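Local coordinates for putative gdp-fucose protein o-fucosyltransferase 1 (Caenorhabditis elegans, PDB 3ZY2), which belongs to the GDP-fucose protein O-fucosyltransferase family, whose fold is of the GT-B class, and holds guanosine-5'-diphosphate in its pocket, at residues 224-238 and 250-262. Residues are numbered along the deposited sequence; the frame is centred on the assembly and turned at random.
Sequences WVRVCEHIDTTTNRP and HHLGTLTKEICSP
C228 and C260 are joined covalently, SG to SG 2.0 Å, and this disulfide staples helix 222-229 to the short helix 257-260. I231 extends the apolar centre: its CD1 packs 3.6 Å from C260 CB and 4.0 Å from L255 CD2, while its CG2 meets L255 O at 3.5 Å. On the other flank the indole of W224 has C228 SG over one face, 3.3 Å above the ring plane and offset toward the rim; C260 SG approaches obliquely. With CG anti to the backbone N (chi1 -176°), the indole presents its NE1 edge to C260 O at 2.9 Å, N-H...O angle 156°. The oxygen lies nearly in the ring plane, yet NE1 sits above the carbonyl plane; N331 ND2 also bonds this oxygen. At the far end, N236 packs against H250 with amide and ring planes 45° apart, and P238 N lies over one face of that imidazole, offset toward the rim. The W224 side chain lies about 4 Å from the bound guanosine-5'-diphosphate and about 5 Å from the manganese ion. The second subunit engages D232, T235 and R237, helix 243-246 backs P238, H250 and L255, and helix 222-229 follows strand 213-218 of the five-stranded parallel sheet.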
ATOM      1  N   TRP A 224      13.889  16.640  12.423  1.00 26.85           N
ATOM      2  CA  TRP A 224      12.611  17.134  12.931  1.00 25.31           C
ATOM      3  C   TRP A 224      12.342  18.556  12.478  1.00 26.73           C
ATOM      4  O   TRP A 224      11.241  18.889  12.048  1.00 25.22           O
ATOM      5  CB  TRP A 224      12.592  17.092  14.458  1.00 24.21           C
ATOM      6  CG  TRP A 224      11.267  17.493  15.049  1.00 21.89           C
ATOM      7  CD1 TRP A 224      10.956  18.691  15.611  1.00 22.75           C
ATOM      8  CD2 TRP A 224      10.077  16.708  15.079  1.00 20.59           C
ATOM      9  NE1 TRP A 224       9.648  18.692  16.028  1.00 20.46           N
ATOM     10  CE2 TRP A 224       9.084  17.483  15.722  1.00 19.96           C
ATOM     11  CE3 TRP A 224       9.761  15.414  14.660  1.00 21.98           C
ATOM     12  CZ2 TRP A 224       7.793  17.006  15.946  1.00 19.17           C
ATOM     13  CZ3 TRP A 224       8.479  14.934  14.883  1.00 20.57           C
ATOM     14  CH2 TRP A 224       7.514  15.726  15.515  1.00 18.08           C
ATOM     15  N   VAL A 225      13.348  19.413  12.598  1.00 28.33           N
ATOM     16  CA  VAL A 225      13.144  20.815  12.252  1.00 31.50           C
ATOM     17  C   VAL A 225      12.773  20.922  10.770  1.00 32.38           C
ATOM     18  O   VAL A 225      11.998  21.798  10.380  1.00 33.71           O
ATOM     19  CB  VAL A 225      14.345  21.725  12.651  1.00 32.53           C
ATOM     20  CG1 VAL A 225      14.805  21.403  14.078  1.00 33.02           C
ATOM     21  CG2 VAL A 225      15.503  21.626  11.654  1.00 35.49           C
ATOM     22  N   ARG A 226      13.289  19.994   9.970  1.00 33.51           N
ATOM     23  CA  ARG A 226      12.969  19.943   8.546  1.00 34.93           C
ATOM     24  C   ARG A 226      11.538  19.473   8.270  1.00 34.55           C
ATOM     25  O   ARG A 226      10.871  20.015   7.388  1.00 35.12           O
ATOM     26  CB  ARG A 226      13.997  19.111   7.773  1.00 35.79           C
ATOM     27  CG  ARG A 226      15.382  19.765   7.696  1.00 38.67           C
ATOM     28  CD  ARG A 226      16.267  19.100   6.644  1.00 42.41           C
ATOM     29  NE  ARG A 226      16.100  17.647   6.654  1.00 43.73           N
ATOM     30  CZ  ARG A 226      16.899  16.788   7.284  1.00 45.31           C
ATOM     31  NH1 ARG A 226      17.964  17.212   7.961  1.00 45.91           N
ATOM     32  NH2 ARG A 226      16.632  15.489   7.222  1.00 45.91           N
ATOM     33  N   VAL A 227      11.080  18.470   9.019  1.00 33.57           N
ATOM     34  CA  VAL A 227       9.682  18.033   9.001  1.00 33.23           C
ATOM     35  C   VAL A 227       8.723  19.209   9.268  1.00 32.83           C
ATOM     36  O   VAL A 227       7.746  19.422   8.534  1.00 33.43           O
ATOM     37  CB  VAL A 227       9.468  16.864  10.015  1.00 32.50           C
ATOM     38  CG1 VAL A 227       7.996  16.674  10.409  1.00 33.27           C
ATOM     39  CG2 VAL A 227      10.058  15.569   9.464  1.00 34.08           C
ATOM     40  N   CYS A 228       9.030  19.994  10.296  1.00 31.31           N
ATOM     41  CA  CYS A 228       8.198  21.120  10.685  1.00 30.62           C
ATOM     42  C   CYS A 228       8.227  22.247   9.653  1.00 32.76           C
ATOM     43  O   CYS A 228       7.209  22.900   9.415  1.00 32.42           O
ATOM     44  CB  CYS A 228       8.647  21.645  12.047  1.00 29.86           C
ATOM     45  SG  CYS A 228       8.526  20.396  13.364  1.00 24.34           S
ATOM     46  N   GLU A 229       9.391  22.470   9.051  1.00 34.06           N
ATOM     47  CA  GLU A 229       9.546  23.584   8.108  1.00 36.94           C
ATOM     48  C   GLU A 229       8.773  23.337   6.809  1.00 37.69           C
ATOM     49  O   GLU A 229       8.529  24.265   6.036  1.00 38.74           O
ATOM     50  CB  GLU A 229      11.027  23.907   7.854  1.00 38.01           C
ATOM     51  CG  GLU A 229      11.759  22.947   6.922  1.00 41.83           C
ATOM     52  CD  GLU A 229      13.270  23.165   6.898  1.00 46.15           C
ATOM     53  OE1 GLU A 229      13.797  23.874   7.791  1.00 47.48           O
ATOM     54  OE2 GLU A 229      13.928  22.621   5.984  1.00 48.26           O
ATOM     55  N   HIS A 230       8.374  22.085   6.590  1.00 37.54           N
ATOM     56  CA  HIS A 230       7.565  21.723   5.428  1.00 38.87           C
ATOM     57  C   HIS A 230       6.055  21.905   5.630  1.00 38.42           C
ATOM     58  O   HIS A 230       5.281  21.742   4.684  1.00 39.20           O
ATOM     59  CB  HIS A 230       7.869  20.289   4.984  1.00 39.16           C
ATOM     60  CG  HIS A 230       9.117  20.161   4.168  1.00 42.25           C
ATOM     61  ND1 HIS A 230      10.343  19.858   4.722  1.00 44.31           N
ATOM     62  CD2 HIS A 230       9.330  20.297   2.837  1.00 45.44           C
ATOM     63  CE1 HIS A 230      11.257  19.810   3.769  1.00 45.59           C
ATOM     64  NE2 HIS A 230      10.668  20.073   2.615  1.00 47.37           N
ATOM     65  N   ILE A 231       5.637  22.235   6.852  1.00 37.33           N
ATOM     66  CA  ILE A 231       4.213  22.414   7.152  1.00 36.28           C
ATOM     67  C   ILE A 231       3.541  23.395   6.189  1.00 37.17           C
ATOM     68  O   ILE A 231       3.999  24.531   6.017  1.00 37.98           O
ATOM     69  CB  ILE A 231       3.968  22.811   8.635  1.00 35.74           C
ATOM     70  CG1 ILE A 231       4.167  21.582   9.524  1.00 33.70           C
ATOM     71  CG2 ILE A 231       2.555  23.406   8.817  1.00 36.64           C
ATOM     72  CD1 ILE A 231       4.310  21.886  11.002  1.00 31.37           C
ATOM     73  N   ASP A 232       2.466  22.922   5.558  1.00 36.48           N
ATOM     74  CA  ASP A 232       1.630  23.752   4.691  1.00 37.02           C
ATOM     75  C   ASP A 232       0.380  24.154   5.472  1.00 36.81           C
ATOM     76  O   ASP A 232      -0.569  23.368   5.615  1.00 35.62           O
ATOM     77  CB  ASP A 232       1.273  23.004   3.402  1.00 37.25           C
ATOM     78  CG  ASP A 232       0.432  23.843   2.441  1.00 38.97           C
ATOM     79  OD1 ASP A 232      -0.180  24.837   2.882  1.00 40.26           O
ATOM     80  OD2 ASP A 232       0.374  23.498   1.241  1.00 39.94           O
ATOM     81  N   THR A 233       0.403  25.379   5.992  1.00 37.29           N
ATOM     82  CA  THR A 233      -0.664  25.880   6.847  1.00 37.37           C
ATOM     83  C   THR A 233      -1.985  26.142   6.126  1.00 38.43           C
ATOM     84  O   THR A 233      -3.020  26.334   6.770  1.00 38.98           O
ATOM     85  CB  THR A 233      -0.242  27.161   7.582  1.00 38.30           C
ATOM     86  OG1 THR A 233      -1.375  27.689   8.277  1.00 41.06           O
ATOM     87  CG2 THR A 233       0.256  28.215   6.602  1.00 38.92           C
ATOM     88  N   THR A 234      -1.951  26.185   4.800  1.00 38.62           N
ATOM     89  CA  THR A 234      -3.167  26.443   4.038  1.00 39.53           C
ATOM     90  C   THR A 234      -4.010  25.168   3.957  1.00 38.17           C
ATOM     91  O   THR A 234      -5.237  25.223   4.068  1.00 38.99           O
ATOM     92  CB  THR A 234      -2.862  26.991   2.624  1.00 40.90           C
ATOM     93  OG1 THR A 234      -1.862  26.174   2.004  1.00 42.91           O
ATOM     94  CG2 THR A 234      -2.356  28.420   2.698  1.00 41.14           C
ATOM     95  N   THR A 235      -3.350  24.027   3.768  1.00 35.55           N
ATOM     96  CA  THR A 235      -4.061  22.749   3.710  1.00 34.60           C
ATOM     97  C   THR A 235      -4.291  22.170   5.114  1.00 32.46           C
ATOM     98  O   THR A 235      -5.258  21.435   5.340  1.00 31.96           O
ATOM     99  CB  THR A 235      -3.377  21.726   2.760  1.00 34.42           C
ATOM    100  OG1 THR A 235      -4.102  20.491   2.772  1.00 37.87           O
ATOM    101  CG2 THR A 235      -1.933  21.452   3.141  1.00 32.08           C
ATOM    102  N   ASN A 236      -3.397  22.507   6.045  1.00 30.22           N
ATOM    103  CA  ASN A 236      -3.581  22.187   7.461  1.00 28.25           C
ATOM    104  C   ASN A 236      -3.999  20.734   7.719  1.00 26.56           C
ATOM    105  O   ASN A 236      -4.928  20.479   8.481  1.00 25.90           O
ATOM    106  CB  ASN A 236      -4.595  23.185   8.058  1.00 29.11           C
ATOM    107  CG  ASN A 236      -4.760  23.056   9.560  1.00 29.38           C
ATOM    108  OD1 ASN A 236      -5.868  23.224  10.096  1.00 33.73           O
ATOM    109  ND2 ASN A 236      -3.664  22.823  10.256  1.00 26.25           N
ATOM    110  N   ARG A 237      -3.317  19.785   7.078  1.00 25.43           N
ATOM    111  CA  ARG A 237      -3.609  18.366   7.304  1.00 25.27           C
ATOM    112  C   ARG A 237      -2.959  17.884   8.584  1.00 24.73           C
ATOM    113  O   ARG A 237      -1.964  18.471   9.038  1.00 24.78           O
ATOM    114  CB  ARG A 237      -3.099  17.498   6.150  1.00 25.28           C
ATOM    115  CG  ARG A 237      -3.763  17.793   4.818  1.00 25.82           C
ATOM    116  CD  ARG A 237      -5.275  17.621   4.886  1.00 27.60           C
ATOM    117  NE  ARG A 237      -5.859  17.652   3.549  1.00 28.24           N
ATOM    118  CZ  ARG A 237      -7.164  17.674   3.284  1.00 31.09           C
ATOM    119  NH1 ARG A 237      -8.063  17.669   4.264  1.00 31.47           N
ATOM    120  NH2 ARG A 237      -7.574  17.700   2.020  1.00 34.02           N
ATOM    121  N   PRO A 238      -3.499  16.795   9.169  1.00 23.77           N
ATOM    122  CA  PRO A 238      -2.794  16.149  10.267  1.00 23.21           C
ATOM    123  C   PRO A 238      -1.369  15.791   9.875  1.00 23.23           C
ATOM    124  O   PRO A 238      -1.087  15.377   8.722  1.00 23.28           O
ATOM    125  CB  PRO A 238      -3.605  14.879  10.503  1.00 22.52           C
ATOM    126  CG  PRO A 238      -4.996  15.290  10.115  1.00 23.91           C
ATOM    127  CD  PRO A 238      -4.798  16.149   8.899  1.00 24.39           C
ATOM    128  N   HIS A 250      -8.010  18.476  12.606  1.00 29.98           N
ATOM    129  CA  HIS A 250      -7.623  19.821  13.071  1.00 30.19           C
ATOM    130  C   HIS A 250      -8.798  20.780  13.258  1.00 32.08           C
ATOM    131  O   HIS A 250      -8.695  21.971  12.942  1.00 32.58           O
ATOM    132  CB  HIS A 250      -6.582  20.445  12.131  1.00 30.46           C
ATOM    133  CG  HIS A 250      -5.214  19.842  12.238  1.00 28.45           C
ATOM    134  ND1 HIS A 250      -4.929  18.751  13.035  1.00 28.87           N
ATOM    135  CD2 HIS A 250      -4.057  20.166  11.618  1.00 27.73           C
ATOM    136  CE1 HIS A 250      -3.652  18.442  12.908  1.00 25.01           C
ATOM    137  NE2 HIS A 250      -3.099  19.287  12.057  1.00 29.55           N
ATOM    138  N   HIS A 251      -9.902  20.272  13.801  1.00 32.72           N
ATOM    139  CA  HIS A 251     -11.102  21.103  13.960  1.00 34.64           C
ATOM    140  C   HIS A 251     -10.918  22.258  14.949  1.00 34.92           C
ATOM    141  O   HIS A 251     -11.651  23.245  14.892  1.00 35.95           O
ATOM    142  CB  HIS A 251     -12.335  20.250  14.298  1.00 35.24           C
ATOM    143  CG  HIS A 251     -12.327  19.677  15.682  1.00 35.57           C
ATOM    144  ND1 HIS A 251     -12.722  20.395  16.790  1.00 37.08           N
ATOM    145  CD2 HIS A 251     -11.994  18.444  16.133  1.00 33.22           C
ATOM    146  CE1 HIS A 251     -12.624  19.632  17.865  1.00 35.13           C
ATOM    147  NE2 HIS A 251     -12.187  18.443  17.493  1.00 34.13           N
ATOM    148  N   LEU A 252      -9.912  22.149  15.815  1.00 34.00           N
ATOM    149  CA  LEU A 252      -9.656  23.156  16.855  1.00 33.47           C
ATOM    150  C   LEU A 252      -8.709  24.289  16.441  1.00 33.70           C
ATOM    151  O   LEU A 252      -8.580  25.284  17.166  1.00 34.19           O
ATOM    152  CB  LEU A 252      -9.120  22.485  18.131  1.00 32.82           C
ATOM    153  CG  LEU A 252     -10.062  21.604  18.955  1.00 32.36           C
ATOM    154  CD1 LEU A 252      -9.309  20.943  20.103  1.00 32.00           C
ATOM    155  CD2 LEU A 252     -11.241  22.409  19.485  1.00 35.16           C
ATOM    156  N   GLY A 253      -8.039  24.147  15.297  1.00 33.29           N
ATOM    157  CA  GLY A 253      -7.057  25.146  14.880  1.00 33.53           C
ATOM    158  C   GLY A 253      -6.101  24.736  13.779  1.00 32.63           C
ATOM    159  O   GLY A 253      -6.264  23.689  13.137  1.00 32.41           O
ATOM    160  N   THR A 254      -5.084  25.568  13.567  1.00 32.41           N
ATOM    161  CA  THR A 254      -4.092  25.315  12.525  1.00 32.18           C
ATOM    162  C   THR A 254      -2.768  24.863  13.129  1.00 30.35           C
ATOM    163  O   THR A 254      -2.256  25.499  14.038  1.00 30.69           O
ATOM    164  CB  THR A 254      -3.831  26.574  11.663  1.00 33.08           C
ATOM    165  OG1 THR A 254      -3.314  27.622  12.490  1.00 37.70           O
ATOM    166  CG2 THR A 254      -5.115  27.054  11.001  1.00 34.21           C
ATOM    167  N   LEU A 255      -2.216  23.767  12.622  1.00 29.35           N
ATOM    168  CA  LEU A 255      -0.857  23.377  12.988  1.00 27.90           C
ATOM    169  C   LEU A 255       0.165  24.377  12.429  1.00 29.31           C
ATOM    170  O   LEU A 255       0.230  24.602  11.217  1.00 30.04           O
ATOM    171  CB  LEU A 255      -0.549  21.964  12.494  1.00 26.63           C
ATOM    172  CG  LEU A 255       0.824  21.409  12.882  1.00 25.62           C
ATOM    173  CD1 LEU A 255       0.950  21.364  14.411  1.00 23.57           C
ATOM    174  CD2 LEU A 255       1.063  20.023  12.268  1.00 24.66           C
ATOM    175  N   THR A 256       0.944  24.986  13.321  1.00 29.74           N
ATOM    176  CA  THR A 256       2.015  25.908  12.934  1.00 31.19           C
ATOM    177  C   THR A 256       3.410  25.346  13.207  1.00 30.89           C
ATOM    178  O   THR A 256       3.574  24.388  13.973  1.00 29.11           O
ATOM    179  CB  THR A 256       1.933  27.229  13.707  1.00 31.63           C
ATOM    180  OG1 THR A 256       2.072  26.968  15.114  1.00 31.46           O
ATOM    181  CG2 THR A 256       0.612  27.970  13.427  1.00 32.98           C
ATOM    182  N   LYS A 257       4.411  25.960  12.585  1.00 32.06           N
ATOM    183  CA  LYS A 257       5.817  25.730  12.913  1.00 32.67           C
ATOM    184  C   LYS A 257       6.137  25.947  14.392  1.00 32.08           C
ATOM    185  O   LYS A 257       6.956  25.220  14.945  1.00 31.58           O
ATOM    186  CB  LYS A 257       6.707  26.658  12.093  1.00 34.06           C
ATOM    187  CG  LYS A 257       7.121  26.138  10.739  1.00 37.06           C
ATOM    188  CD  LYS A 257       8.138  27.098  10.094  1.00 41.31           C
ATOM    189  CE  LYS A 257       9.419  27.241  10.942  1.00 42.57           C
ATOM    190  NZ  LYS A 257      10.235  28.458  10.613  1.00 45.31           N
ATOM    191  N   GLU A 258       5.506  26.953  15.007  1.00 32.54           N
ATOM    192  CA  GLU A 258       5.691  27.312  16.422  1.00 32.13           C
ATOM    193  C   GLU A 258       5.280  26.163  17.347  1.00 29.82           C
ATOM    194  O   GLU A 258       5.842  25.985  18.422  1.00 30.10           O
ATOM    195  CB  GLU A 258       4.866  28.555  16.784  1.00 33.77           C
ATOM    196  CG  GLU A 258       5.421  29.893  16.305  1.00 38.09           C
ATOM    197  CD  GLU A 258       4.461  31.052  16.566  1.00 42.95           C
ATOM    198  OE1 GLU A 258       3.299  30.996  16.096  1.00 45.20           O
ATOM    199  OE2 GLU A 258       4.870  32.037  17.223  1.00 46.08           O
ATOM    200  N   ILE A 259       4.279  25.398  16.927  1.00 27.87           N
ATOM    201  CA  ILE A 259       3.820  24.233  17.688  1.00 25.09           C
ATOM    202  C   ILE A 259       4.712  23.036  17.380  1.00 23.78           C
ATOM    203  O   ILE A 259       5.109  22.297  18.271  1.00 21.30           O
ATOM    204  CB  ILE A 259       2.331  23.937  17.372  1.00 25.50           C
ATOM    205  CG1 ILE A 259       1.452  25.053  17.946  1.00 26.40           C
ATOM    206  CG2 ILE A 259       1.882  22.562  17.878  1.00 24.01           C
ATOM    207  CD1 ILE A 259       0.074  25.127  17.307  1.00 27.63           C
ATOM    208  N   CYS A 260       5.052  22.853  16.111  1.00 22.91           N
ATOM    209  CA  CYS A 260       5.833  21.691  15.715  1.00 21.93           C
ATOM    210  C   CYS A 260       7.269  21.772  16.241  1.00 21.92           C
ATOM    211  O   CYS A 260       7.825  20.784  16.726  1.00 19.67           O
ATOM    212  CB  CYS A 260       5.849  21.586  14.190  1.00 22.56           C
ATOM    213  SG  CYS A 260       6.518  20.064  13.529  1.00 23.49           S
ATOM    214  N   SER A 261       7.852  22.961  16.134  1.00 22.44           N
ATOM    215  CA  SER A 261       9.248  23.189  16.493  1.00 23.58           C
ATOM    216  C   SER A 261       9.401  24.537  17.201  1.00 23.74           C
ATOM    217  O   SER A 261       9.823  25.519  16.576  1.00 24.97           O
ATOM    218  CB  SER A 261      10.118  23.141  15.220  1.00 24.36           C
ATOM    219  OG  SER A 261      11.489  23.078  15.558  1.00 28.96           O
ATOM    220  N   PRO A 262       9.041  24.604  18.498  1.00 23.03           N
ATOM    221  CA  PRO A 262       9.185  25.855  19.254  1.00 22.89           C
ATOM    222  C   PRO A 262      10.633  26.333  19.269  1.00 23.82           C
ATOM    223  O   PRO A 262      11.561  25.502  19.288  1.00 23.82           O
ATOM    224  CB  PRO A 262       8.779  25.484  20.687  1.00 22.50           C
ATOM    225  CG  PRO A 262       8.174  24.161  20.608  1.00 22.59           C
ATOM    226  CD  PRO A 262       8.598  23.486  19.341  1.00 21.84           C
TER